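Local coordinates for putative HMP/thiamine permease protein YkoE (Bacillus subtilis, PDB 5EDL) that binds thiamine as the S component of an ECF-type ABC transporter and probably carries it, hydroxymethylpyrimidine or both across the membrane, at residues Val19-Phe24 and Phe48-Ile53; Met57-Gly62 and Lys107-Pro112; Val123-Tyr128 and Val148-Ser153. All blocks are in the same frame, centred on the assembly; numbering follows the deposited sequence.

Interaction 1. Residues Val19-Phe24 and Phe48-Ile53; sequences VVYLLF and FIVSVI
The phenol of Tyr21 spans the gap from helix 4-35 to the start of helix 49-58 and meets Val50 with its hydroxyl. The backbone around it is well separated, the nearest pair of CA atoms, those of Tyr21 and Phe48, lying 9.0 Å apart, and the ring is what bridges them. Its CG stands beside the backbone N and anti to the carbonyl carbon (chi1 -75°), a setting that swings the ring across although the bond from CA to CB does not itself aim at the other segment. Val50 N donates to Tyr21 OH at 3.1 Å, with an N-H...O angle of 156°. Val50 also packs its side chain against the same oxygen: CB lies 3.1 Å from Tyr21 OH, and CG2 reaches Tyr21 CZ at 3.6 Å, a tight fit round the end of the ring. Ile49 comes to the ring edge, near its plane, with CG2 4.0 Å from Tyr21 CE1. Phe48 contributes backbone, its C lying 3.7 Å from Tyr21 OH, while its CB is directed away. The hydroxyl is also hydrogen-bonded to Glu68 of helix 63-77, and the Tyr21 side chain touches the bound thiamine. With Val50 N supplying one proton, the phenol probably gives its own to Glu68, which would fix the rotation of the hydroxyl and tie a pocket-lining ring to two neighbouring helices at once.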
loop_
_atom_site.group_PDB
_atom_site.type_symbol
_atom_site.label_atom_id
_atom_site.label_comp_id
_atom_site.label_asym_id
_atom_site.label_seq_id
_atom_site.Cartn_x
_atom_site.Cartn_y
_atom_site.Cartn_z
ATOM N N VAL A 19 -0.244 -7.845 -10.258
ATOM C CA VAL A 19 -0.587 -7.593 -11.647
ATOM C C VAL A 19 -0.778 -6.096 -11.902
ATOM O O VAL A 19 -0.269 -5.560 -12.883
ATOM C CB VAL A 19 -1.858 -8.358 -12.061
ATOM C CG1 VAL A 19 -2.275 -7.970 -13.476
ATOM C CG2 VAL A 19 -1.630 -9.867 -11.967
ATOM N N VAL A 20 -1.482 -5.420 -10.999
ATOM C CA VAL A 20 -1.657 -3.972 -11.103
ATOM C C VAL A 20 -0.322 -3.234 -11.022
ATOM O O VAL A 20 -0.046 -2.336 -11.826
ATOM C CB VAL A 20 -2.580 -3.425 -9.992
ATOM C CG1 VAL A 20 -2.733 -1.896 -10.129
ATOM C CG2 VAL A 20 -3.922 -4.121 -10.014
ATOM N N TYR A 21 0.490 -3.600 -10.031
ATOM C CA TYR A 21 1.830 -3.040 -9.860
ATOM C C TYR A 21 2.642 -3.129 -11.164
ATOM O O TYR A 21 3.315 -2.182 -11.554
ATOM C CB TYR A 21 2.599 -3.771 -8.751
ATOM C CG TYR A 21 2.182 -3.449 -7.327
ATOM C CD1 TYR A 21 1.026 -2.726 -7.054
ATOM C CD2 TYR A 21 2.963 -3.861 -6.258
ATOM C CE1 TYR A 21 0.663 -2.423 -5.753
ATOM C CE2 TYR A 21 2.615 -3.566 -4.962
ATOM C CZ TYR A 21 1.471 -2.847 -4.716
ATOM O OH TYR A 21 1.148 -2.564 -3.430
ATOM N N LEU A 22 2.591 -4.283 -11.814
ATOM C CA LEU A 22 3.394 -4.507 -13.014
ATOM C C LEU A 22 2.961 -3.583 -14.156
ATOM O O LEU A 22 3.796 -3.046 -14.888
ATOM C CB LEU A 22 3.298 -5.970 -13.456
ATOM C CG LEU A 22 4.110 -6.359 -14.698
ATOM C CD1 LEU A 22 5.590 -6.036 -14.513
ATOM C CD2 LEU A 22 3.918 -7.838 -15.018
ATOM N N LEU A 23 1.651 -3.423 -14.305
ATOM C CA LEU A 23 1.083 -2.531 -15.308
ATOM C C LEU A 23 1.561 -1.095 -15.084
ATOM O O LEU A 23 2.020 -0.428 -16.014
ATOM C CB LEU A 23 -0.448 -2.598 -15.276
ATOM C CG LEU A 23 -1.218 -1.458 -15.949
ATOM C CD1 LEU A 23 -0.850 -1.337 -17.417
ATOM C CD2 LEU A 23 -2.730 -1.663 -15.797
ATOM N N PHE A 24 1.475 -0.635 -13.839
ATOM C CA PHE A 24 1.908 0.721 -13.505
ATOM C C PHE A 24 3.410 0.898 -13.623
ATOM O O PHE A 24 3.885 1.983 -13.948
ATOM C CB PHE A 24 1.441 1.101 -12.101
ATOM C CG PHE A 24 0.046 1.640 -12.075
ATOM C CD1 PHE A 24 -0.183 3.001 -12.181
ATOM C CD2 PHE A 24 -1.036 0.792 -11.979
ATOM C CE1 PHE A 24 -1.463 3.501 -12.179
ATOM C CE2 PHE A 24 -2.318 1.292 -11.968
ATOM C CZ PHE A 24 -2.527 2.653 -12.079
ATOM N N PHE A 48 2.138 1.179 -3.161
ATOM C CA PHE A 48 2.033 0.899 -1.715
ATOM C C PHE A 48 0.654 0.377 -1.282
ATOM O O PHE A 48 0.462 0.027 -0.112
ATOM C CB PHE A 48 2.299 2.145 -0.858
ATOM C CG PHE A 48 3.437 3.005 -1.316
ATOM C CD1 PHE A 48 4.567 2.464 -1.906
ATOM C CD2 PHE A 48 3.370 4.378 -1.131
ATOM C CE1 PHE A 48 5.613 3.286 -2.313
ATOM C CE2 PHE A 48 4.403 5.209 -1.530
ATOM C CZ PHE A 48 5.535 4.663 -2.127
ATOM N N ILE A 49 -0.307 0.368 -2.193
ATOM C CA ILE A 49 -1.701 0.178 -1.791
ATOM C C ILE A 49 -1.940 -1.168 -1.086
ATOM O O ILE A 49 -2.749 -1.248 -0.177
ATOM C CB ILE A 49 -2.669 0.308 -3.004
ATOM C CG1 ILE A 49 -4.114 0.434 -2.501
ATOM C CG2 ILE A 49 -2.508 -0.868 -3.960
ATOM C CD1 ILE A 49 -5.093 0.887 -3.561
ATOM N N VAL A 50 -1.196 -2.202 -1.479
ATOM C CA VAL A 50 -1.331 -3.522 -0.872
ATOM C C VAL A 50 -1.100 -3.461 0.641
ATOM O O VAL A 50 -1.813 -4.101 1.401
ATOM C CB VAL A 50 -0.355 -4.538 -1.521
ATOM C CG1 VAL A 50 -0.183 -5.769 -0.656
ATOM C CG2 VAL A 50 -0.847 -4.920 -2.897
ATOM N N SER A 51 -0.128 -2.665 1.072
ATOM C CA SER A 51 0.181 -2.565 2.491
ATOM C C SER A 51 -1.007 -2.030 3.272
ATOM O O SER A 51 -1.328 -2.530 4.334
ATOM C CB SER A 51 1.397 -1.671 2.729
ATOM O OG SER A 51 2.587 -2.343 2.373
ATOM N N VAL A 52 -1.652 -1.012 2.725
ATOM C CA VAL A 52 -2.758 -0.377 3.410
ATOM C C VAL A 52 -3.965 -1.327 3.445
ATOM O O VAL A 52 -4.605 -1.465 4.472
ATOM C CB VAL A 52 -3.129 0.966 2.742
ATOM C CG1 VAL A 52 -4.494 1.466 3.232
ATOM C CG2 VAL A 52 -2.043 2.004 3.024
ATOM N N ILE A 53 -4.234 -1.987 2.322
ATOM C CA ILE A 53 -5.358 -2.912 2.194
ATOM C C ILE A 53 -5.233 -4.053 3.204
ATOM O O ILE A 53 -6.138 -4.282 4.001
ATOM C CB ILE A 53 -5.453 -3.479 0.744
ATOM C CG1 ILE A 53 -5.814 -2.345 -0.239
ATOM C CG2 ILE A 53 -6.447 -4.668 0.679
ATOM C CD1 ILE A 53 -5.803 -2.734 -1.718
#

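Interaction 2. Residues Met57-Gly62 and Lys107-Pro112; sequences MIRKPG and KAYSLP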
loop_
_atom_site.group_PDB
_atom_site.type_symbol
_atom_site.label_atom_id
_atom_site.label_comp_id
_atom_site.label_asym_id
_atom_site.label_seq_id
_atom_site.Cartn_x
_atom_site.Cartn_y
_atom_site.Cartn_z
ATOM N N MET A 57 -7.657 -4.349 6.443
ATOM C CA MET A 57 -8.559 -5.502 6.437
ATOM C C MET A 57 -8.321 -6.431 7.616
ATOM O O MET A 57 -9.265 -6.858 8.264
ATOM C CB MET A 57 -8.418 -6.321 5.150
ATOM C CG MET A 57 -9.026 -5.702 3.900
ATOM S SD MET A 57 -8.890 -6.880 2.519
ATOM C CE MET A 57 -8.666 -8.405 3.453
ATOM N N ILE A 58 -7.054 -6.748 7.877
ATOM C CA ILE A 58 -6.714 -7.838 8.782
ATOM C C ILE A 58 -6.387 -7.335 10.185
ATOM O O ILE A 58 -6.756 -7.961 11.175
ATOM C CB ILE A 58 -5.532 -8.658 8.224
ATOM C CG1 ILE A 58 -5.955 -9.336 6.919
ATOM C CG2 ILE A 58 -5.040 -9.661 9.260
ATOM C CD1 ILE A 58 -4.819 -9.999 6.164
ATOM N N ARG A 59 -5.698 -6.197 10.244
ATOM C CA ARG A 59 -5.468 -5.461 11.482
ATOM C C ARG A 59 -4.625 -6.250 12.484
ATOM O O ARG A 59 -4.888 -6.232 13.677
ATOM C CB ARG A 59 -6.816 -5.043 12.101
ATOM C CG ARG A 59 -7.635 -4.175 11.138
ATOM C CD ARG A 59 -8.855 -3.491 11.759
ATOM N NE ARG A 59 -9.450 -2.596 10.770
ATOM C CZ ARG A 59 -10.502 -1.819 10.968
ATOM N NH1 ARG A 59 -11.130 -1.818 12.135
ATOM N NH2 ARG A 59 -10.937 -1.046 9.983
ATOM N N LYS A 60 -3.596 -6.928 11.982
ATOM C CA LYS A 60 -2.669 -7.653 12.829
ATOM C C LYS A 60 -1.232 -7.321 12.396
ATOM O O LYS A 60 -1.007 -6.912 11.266
ATOM C CB LYS A 60 -2.945 -9.155 12.763
ATOM C CG LYS A 60 -4.348 -9.519 13.252
ATOM C CD LYS A 60 -4.603 -11.002 13.296
ATOM C CE LYS A 60 -5.992 -11.288 13.899
ATOM N NZ LYS A 60 -6.366 -12.717 13.803
ATOM N N PRO A 61 -0.276 -7.461 13.316
ATOM C CA PRO A 61 1.095 -7.023 13.048
ATOM C C PRO A 61 1.708 -7.784 11.881
ATOM O O PRO A 61 1.506 -8.984 11.744
ATOM C CB PRO A 61 1.831 -7.330 14.359
ATOM C CG PRO A 61 0.734 -7.397 15.413
ATOM C CD PRO A 61 -0.450 -7.969 14.692
ATOM N N GLY A 62 2.440 -7.070 11.045
ATOM C CA GLY A 62 3.118 -7.680 9.920
ATOM C C GLY A 62 2.337 -7.670 8.623
ATOM O O GLY A 62 2.887 -8.010 7.578
ATOM N N LYS A 107 -3.491 -0.870 16.446
ATOM C CA LYS A 107 -4.835 -0.636 16.983
ATOM C C LYS A 107 -5.566 0.535 16.327
ATOM O O LYS A 107 -6.687 0.842 16.712
ATOM C CB LYS A 107 -4.769 -0.366 18.492
ATOM C CG LYS A 107 -4.351 -1.542 19.342
ATOM C CD LYS A 107 -4.068 -1.089 20.775
ATOM C CE LYS A 107 -5.221 -0.274 21.336
ATOM N NZ LYS A 107 -5.013 0.102 22.766
ATOM N N ALA A 108 -4.922 1.216 15.383
ATOM C CA ALA A 108 -5.500 2.419 14.779
ATOM C C ALA A 108 -5.609 2.314 13.258
ATOM O O ALA A 108 -4.599 2.159 12.558
ATOM C CB ALA A 108 -4.678 3.637 15.151
ATOM N N TYR A 109 -6.828 2.425 12.742
ATOM C CA TYR A 109 -7.034 2.266 11.307
ATOM C C TYR A 109 -7.903 3.371 10.713
ATOM O O TYR A 109 -8.471 3.215 9.638
ATOM C CB TYR A 109 -7.604 0.869 11.030
ATOM C CG TYR A 109 -6.618 -0.184 11.473
ATOM C CD1 TYR A 109 -5.568 -0.566 10.652
ATOM C CD2 TYR A 109 -6.684 -0.734 12.748
ATOM C CE1 TYR A 109 -4.644 -1.491 11.062
ATOM C CE2 TYR A 109 -5.753 -1.656 13.177
ATOM C CZ TYR A 109 -4.738 -2.040 12.323
ATOM O OH TYR A 109 -3.803 -2.963 12.728
ATOM N N SER A 110 -7.947 4.512 11.398
ATOM C CA SER A 110 -8.594 5.701 10.861
ATOM C C SER A 110 -7.840 6.179 9.603
ATOM O O SER A 110 -6.672 5.840 9.397
ATOM C CB SER A 110 -8.652 6.817 11.914
ATOM O OG SER A 110 -7.363 7.376 12.129
ATOM N N LEU A 111 -8.521 6.959 8.770
ATOM C CA LEU A 111 -7.965 7.404 7.495
ATOM C C LEU A 111 -6.614 8.124 7.630
ATOM O O LEU A 111 -5.705 7.864 6.849
ATOM C CB LEU A 111 -8.952 8.316 6.772
ATOM C CG LEU A 111 -8.477 8.829 5.406
ATOM C CD1 LEU A 111 -8.183 7.663 4.474
ATOM C CD2 LEU A 111 -9.527 9.772 4.789
ATOM N N PRO A 112 -6.489 9.033 8.607
ATOM C CA PRO A 112 -5.208 9.720 8.819
ATOM C C PRO A 112 -4.055 8.745 9.081
ATOM O O PRO A 112 -2.940 9.002 8.619
ATOM C CB PRO A 112 -5.475 10.589 10.052
ATOM C CG PRO A 112 -6.965 10.795 10.048
ATOM C CD PRO A 112 -7.532 9.513 9.533
HETATM O O HOH W 1 -1.871 -4.151 10.847
#
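Arg59 lays its side chain along one face of the Tyr109 ring, the two chains pointing opposite ways. CB sits near the phenol end, 3.7 Å from Tyr109 CZ. CG comes next, in a CH-pi contact 3.7 Å from the centroid of the Tyr109 ring and only 10° off its normal. Farther along the extended chain, CD lies 3.6 Å from Tyr109 CD2, and NE is 3.8 Å from Tyr109 CG. The guanidinium passes beyond the ring, its plane nearly parallel to that of the ring (3° apart) but displaced past it, with its CZ 4.0 Å from Tyr109 CB; NE is hydrogen-bonded to Tyr56 O and NH2 forms a salt bridge with Glu183 of helix 179-192. At the other end, Tyr109 OH accepts from a water, 2.9 Å away and near the ring plane, that also donates to Lys60 O, while the hydroxyl bonds to Trp106 O. Without the ring, as with an alanine here, the aliphatic part of Arg59 would probably lose its packing surface and the water one of its acceptors. The methylenes thus supply the CH-pi packing and the charged tip is held by other partners, so the contact joins two interhelical turns mainly through apolar packing and one water bridge.

Interaction 3. Residues Val123-Tyr128 and Val148-Ser153; sequences VASFIY and VIRLIS. With MPG ([(Z)-octadec-9-enyl] (2R)-2,3-bis(oxidanyl)propanoate), chain D.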
loop_
_atom_site.group_PDB
_atom_site.type_symbol
_atom_site.label_atom_id
_atom_site.label_comp_id
_atom_site.label_asym_id
_atom_site.label_seq_id
_atom_site.Cartn_x
_atom_site.Cartn_y
_atom_site.Cartn_z
ATOM N N VAL A 123 8.388 7.854 2.093
ATOM C CA VAL A 123 9.671 8.232 2.656
ATOM C C VAL A 123 10.719 7.121 2.509
ATOM O O VAL A 123 11.863 7.382 2.096
ATOM C CB VAL A 123 9.530 8.613 4.143
ATOM C CG1 VAL A 123 10.899 8.786 4.784
ATOM C CG2 VAL A 123 8.701 9.888 4.293
ATOM N N ALA A 124 10.339 5.891 2.847
ATOM C CA ALA A 124 11.265 4.760 2.779
ATOM C C ALA A 124 11.757 4.511 1.341
ATOM O O ALA A 124 12.939 4.244 1.119
ATOM C CB ALA A 124 10.611 3.504 3.333
ATOM N N SER A 125 10.841 4.582 0.378
ATOM C CA SER A 125 11.213 4.361 -1.005
ATOM C C SER A 125 12.076 5.517 -1.487
ATOM O O SER A 125 12.936 5.321 -2.321
ATOM C CB SER A 125 9.981 4.186 -1.909
ATOM O OG SER A 125 9.147 5.327 -1.881
ATOM N N PHE A 126 11.858 6.719 -0.960
ATOM C CA PHE A 126 12.678 7.856 -1.392
ATOM C C PHE A 126 14.124 7.666 -0.905
ATOM O O PHE A 126 15.080 7.918 -1.635
ATOM C CB PHE A 126 12.090 9.181 -0.893
ATOM C CG PHE A 126 12.346 10.336 -1.815
ATOM C CD1 PHE A 126 11.486 10.603 -2.873
ATOM C CD2 PHE A 126 13.458 11.143 -1.645
ATOM C CE1 PHE A 126 11.718 11.661 -3.725
ATOM C CE2 PHE A 126 13.700 12.210 -2.508
ATOM C CZ PHE A 126 12.828 12.470 -3.545
ATOM N N ILE A 127 14.273 7.181 0.323
ATOM C CA ILE A 127 15.592 6.840 0.837
ATOM C C ILE A 127 16.266 5.811 -0.065
ATOM O O ILE A 127 17.426 5.992 -0.462
ATOM C CB ILE A 127 15.511 6.283 2.266
ATOM C CG1 ILE A 127 15.043 7.380 3.227
ATOM C CG2 ILE A 127 16.860 5.689 2.667
ATOM C CD1 ILE A 127 14.805 6.893 4.650
ATOM N N TYR A 128 15.528 4.747 -0.393
ATOM C CA TYR A 128 16.017 3.709 -1.292
ATOM C C TYR A 128 16.529 4.312 -2.612
ATOM O O TYR A 128 17.619 3.976 -3.079
ATOM C CB TYR A 128 14.915 2.680 -1.578
ATOM C CG TYR A 128 15.254 1.684 -2.670
ATOM C CD1 TYR A 128 14.979 1.963 -4.006
ATOM C CD2 TYR A 128 15.846 0.471 -2.369
ATOM C CE1 TYR A 128 15.292 1.053 -5.018
ATOM C CE2 TYR A 128 16.157 -0.452 -3.370
ATOM C CZ TYR A 128 15.876 -0.151 -4.694
ATOM O OH TYR A 128 16.185 -1.053 -5.691
ATOM N N VAL A 148 7.541 15.674 -2.159
ATOM C CA VAL A 148 6.235 16.210 -1.822
ATOM C C VAL A 148 5.138 15.516 -2.638
ATOM O O VAL A 148 4.124 15.075 -2.083
ATOM C CB VAL A 148 6.175 17.729 -2.039
ATOM C CG1 VAL A 148 4.743 18.202 -2.030
ATOM C CG2 VAL A 148 6.989 18.447 -0.960
ATOM N N ILE A 149 5.345 15.421 -3.952
ATOM C CA ILE A 149 4.414 14.702 -4.815
ATOM C C ILE A 149 4.267 13.243 -4.369
ATOM O O ILE A 149 3.157 12.721 -4.294
ATOM C CB ILE A 149 4.846 14.728 -6.294
ATOM C CG1 ILE A 149 4.929 16.176 -6.805
ATOM C CG2 ILE A 149 3.873 13.908 -7.137
ATOM C CD1 ILE A 149 5.512 16.313 -8.227
ATOM N N ARG A 150 5.380 12.584 -4.064
ATOM C CA ARG A 150 5.290 11.187 -3.650
ATOM C C ARG A 150 4.570 11.048 -2.302
ATOM O O ARG A 150 3.850 10.072 -2.083
ATOM C CB ARG A 150 6.664 10.520 -3.566
ATOM C CG ARG A 150 6.561 8.977 -3.497
ATOM C CD ARG A 150 7.930 8.284 -3.401
ATOM N NE ARG A 150 8.768 8.538 -4.580
ATOM C CZ ARG A 150 9.937 7.949 -4.810
ATOM N NH1 ARG A 150 10.422 7.062 -3.949
ATOM N NH2 ARG A 150 10.624 8.248 -5.909
ATOM N N LEU A 151 4.768 12.010 -1.405
ATOM C CA LEU A 151 4.071 11.981 -0.121
ATOM C C LEU A 151 2.555 12.107 -0.327
ATOM O O LEU A 151 1.769 11.369 0.270
ATOM C CB LEU A 151 4.588 13.087 0.797
ATOM C CG LEU A 151 5.953 12.840 1.457
ATOM C CD1 LEU A 151 6.531 14.125 2.020
ATOM C CD2 LEU A 151 5.831 11.790 2.551
ATOM N N ILE A 152 2.145 13.026 -1.193
ATOM C CA ILE A 152 0.725 13.209 -1.461
ATOM C C ILE A 152 0.121 11.970 -2.120
ATOM O O ILE A 152 -0.985 11.534 -1.770
ATOM C CB ILE A 152 0.484 14.443 -2.344
ATOM C CG1 ILE A 152 0.915 15.707 -1.589
ATOM C CG2 ILE A 152 -0.980 14.525 -2.755
ATOM C CD1 ILE A 152 0.888 16.939 -2.411
ATOM N N SER A 153 0.863 11.405 -3.066
ATOM C CA SER A 153 0.423 10.225 -3.798
ATOM C C SER A 153 0.305 9.014 -2.863
ATOM O O SER A 153 -0.621 8.217 -2.987
ATOM C CB SER A 153 1.388 9.911 -4.961
ATOM O OG SER A 153 0.999 8.729 -5.651
HETATM C C2 MPG D . 18.599 0.484 1.510
HETATM C C3 MPG D . 17.580 1.570 1.799
HETATM C C4 MPG D . 17.199 1.521 3.263
HETATM C C5 MPG D . 16.007 2.408 3.566
HETATM C C6 MPG D . 15.560 2.125 4.986
HETATM C C7 MPG D . 14.569 3.169 5.469
HETATM C C8 MPG D . 13.156 2.616 5.459
HETATM C C9 MPG D . 12.728 2.175 6.844
HETATM C C10 MPG D . 11.841 2.908 7.552
HETATM C C11 MPG D . 11.257 4.185 6.978
HETATM C C12 MPG D . 11.111 5.230 8.065
HETATM C C13 MPG D . 9.882 6.072 7.805
HETATM O O1 MPG D . 19.113 -0.833 -0.428
HETATM C C1 MPG D . 18.956 0.489 0.043
HETATM C CXD MPG D . 20.231 -2.120 -2.321
HETATM O O2 MPG D . 20.226 -3.379 -1.690
HETATM C C21 MPG D . 21.471 -2.005 -3.183
HETATM O O3 MPG D . 21.323 -2.793 -4.345
HETATM O O4 MPG D . 21.174 -0.267 -1.186
HETATM C CX3 MPG D . 20.221 -1.015 -1.280
#
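Ser125 OG is gripped from several sides: it accepts from Arg150 NH1 at 3.0 Å, and its one hydrogen can serve Ser121 O and Ser122 O, a turn earlier in its own helix, only as alternatives or shared between them. The serine oxygen lies at the edge of the guanidinium, tilted somewhat from its plane. Over the centre of one guanidinium face comes Phe126, whose CD1 is 3.6 Å from Arg150 CZ. Ring and guanidinium planes are 61° apart, so the ring meets the group obliquely, through CD1. The bend of Arg150 at its third torsion (chi3 -62°) turns the guanidinium out of line with the rest of the chain and toward Ser125 and Phe126. Its other nitrogens carry salt bridges, NE to Glu41 and NH2 to Asp129, and Tyr44 adds a cation-pi contact; two nearby carboxylates would be expected to balance the buried charge. Away from the polar cluster, Val123 CG2 meets Leu151 CD2 at 3.9 Å, a small apolar contact between helices 111-132 and 140-170, whose short segments run roughly antiparallel at 144°, their axes 10.3 Å apart. The lipid MPG lies along another side of segment 123-128: Ala124 CB approaches its C8 at 3.4 Å, Ile127 CG2 its C5 at 3.5 Å, and Tyr128 CD2 its C1 at 3.9 Å. A helix predicted to cross the membrane thus packs against the bound MPG on one side and on another helps to position Arg150, which touches thiamine in the substrate site of this S component.

Interactions 1, 2 and 3 come in series along the chain, without overlap. Helix 49-58 joins the first two, whose centres are 18 Å apart: interaction 1 uses its start and interaction 2 its end. Helix 111-132 joins interaction 2, near its start, to interaction 3, farther along it; those centres are 21 Å apart and their nearest atoms about 10 Å. Interactions 1 and 3 are 15 Å apart between centres and touch, Phe48 CZ packing on Ser125 OG at 3.7 Å. Each of these two supplies a residue of the thiamine pocket, Tyr21 and Arg150, whereas interaction 2 joins turns between helices, away from that site.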